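Local coordinates for protein nisin leader peptide-processing serine protease NisP (PDB 4MZD) that probably acts as a subtilisin-like serine endopeptidase that removes the leader peptide from the nisin precursor, at residues A[155-158]-A[159-163]. Sequence-based numbering, arbitrary orientation.
Sequences ITAN and GNILG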
loop_
_atom_site.group_PDB
_atom_site.type_symbol
_atom_site.label_atom_id
_atom_site.label_comp_id
_atom_site.label_asym_id
_atom_site.label_seq_id
_atom_site.Cartn_x
_atom_site.Cartn_y
_atom_site.Cartn_z
ATOM N N ILE A 155 -6.438 7.076 2.327
ATOM C CA ILE A 155 -5.832 8.262 1.754
ATOM C C ILE A 155 -6.731 9.487 1.902
ATOM O O ILE A 155 -6.276 10.533 2.368
ATOM C CB ILE A 155 -5.507 8.075 0.252
ATOM C CG1 ILE A 155 -4.628 6.839 0.043
ATOM C CG2 ILE A 155 -4.817 9.308 -0.306
ATOM C CD1 ILE A 155 -4.363 6.507 -1.402
ATOM N N THR A 156 -7.999 9.357 1.501
ATOM C CA THR A 156 -8.777 10.528 1.128
ATOM C C THR A 156 -10.194 10.606 1.695
ATOM O O THR A 156 -10.896 11.575 1.418
ATOM C CB THR A 156 -8.839 10.639 -0.415
ATOM O OG1 THR A 156 -9.274 11.944 -0.779
ATOM C CG2 THR A 156 -9.780 9.593 -1.028
ATOM N N ALA A 157 -10.642 9.620 2.467
ATOM C CA ALA A 157 -12.021 9.680 2.957
ATOM C C ALA A 157 -12.297 11.028 3.601
ATOM O O ALA A 157 -11.486 11.558 4.367
ATOM C CB ALA A 157 -12.319 8.560 3.926
ATOM N N ASN A 158 -13.467 11.580 3.305
ATOM C CA ASN A 158 -13.822 12.890 3.809
ATOM C C ASN A 158 -15.291 12.939 4.170
ATOM O O ASN A 158 -16.084 13.615 3.524
ATOM C CB ASN A 158 -13.482 13.949 2.765
ATOM C CG ASN A 158 -13.548 15.352 3.320
ATOM O OD1 ASN A 158 -13.603 15.547 4.533
ATOM N ND2 ASN A 158 -13.519 16.342 2.435
ATOM N N GLY A 159 -15.664 12.218 5.212
ATOM C CA GLY A 159 -17.063 12.158 5.578
ATOM C C GLY A 159 -17.242 11.481 6.915
ATOM O O GLY A 159 -16.810 11.991 7.948
ATOM N N ASN A 160 -17.874 10.316 6.901
ATOM C CA ASN A 160 -18.149 9.614 8.147
ATOM C C ASN A 160 -16.880 9.065 8.796
ATOM O O ASN A 160 -16.822 8.903 10.021
ATOM C CB ASN A 160 -19.195 8.532 7.906
ATOM C CG ASN A 160 -20.428 9.076 7.208
ATOM O OD1 ASN A 160 -20.931 10.142 7.558
ATOM N ND2 ASN A 160 -20.914 8.354 6.210
ATOM N N ILE A 161 -15.879 8.770 7.964
ATOM C CA ILE A 161 -14.509 8.593 8.433
ATOM C C ILE A 161 -13.623 9.571 7.679
ATOM O O ILE A 161 -14.036 10.156 6.666
ATOM C CB ILE A 161 -13.969 7.149 8.254
ATOM C CG1 ILE A 161 -13.776 6.797 6.781
ATOM C CG2 ILE A 161 -14.858 6.145 8.958
ATOM C CD1 ILE A 161 -12.946 5.563 6.576
ATOM N N LEU A 162 -12.408 9.742 8.187
ATOM C CA LEU A 162 -11.416 10.622 7.578
ATOM C C LEU A 162 -10.168 9.839 7.202
ATOM O O LEU A 162 -9.667 9.016 7.982
ATOM C CB LEU A 162 -11.010 11.729 8.551
ATOM C CG LEU A 162 -12.131 12.710 8.883
ATOM C CD1 LEU A 162 -11.705 13.643 10.001
ATOM C CD2 LEU A 162 -12.568 13.496 7.657
ATOM N N GLY A 163 -9.656 10.103 6.008
ATOM C CA GLY A 163 -8.350 9.618 5.610
ATOM C C GLY A 163 -7.253 10.518 6.147
ATOM O O GLY A 163 -7.528 11.469 6.890
#
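Ile155, in the last part of helix 147-156, meets Gly163 through backbone alone: Ile155 O lies 3.9 Å from Gly163 C, while the Ile155 side chain packs on Val96 and Ile98 of the central sheet. At Thr156, the next residue, Gly163, with no side chain, lies with its CA against the Thr156 backbone N at 4.1 Å. Ala157 makes both the hydrogen bond and the apolar touch. Ala157 O accepts a nearly straight bond from Gly163 N (2.9 Å, 168° at the hydrogen). The same Ala157 oxygen receives a CA-H...O contact from Leu162 CA at 3.3 Å. Ala157 CB touches Ile161 CG1 at 3.7 Å, a chi1 of 68° turning that branch toward the alanine methyl. Asn158 forms a single beta bridge with Leu162, and their side chains meet at an angle, Asn158 OD1 lying 3.9 Å from Leu162 CD2. The turn is closed at its far end by Gly159 N bonding to Ile161 O, 3.0 Å away. Main-chain polar atoms thus mainly set the shape of this turn between helix 147-156, which begins at the predicted catalytic His147, and strand 169-174 of the subtilisin-like domain, with Ala157 and Ile161 adding a small apolar touch.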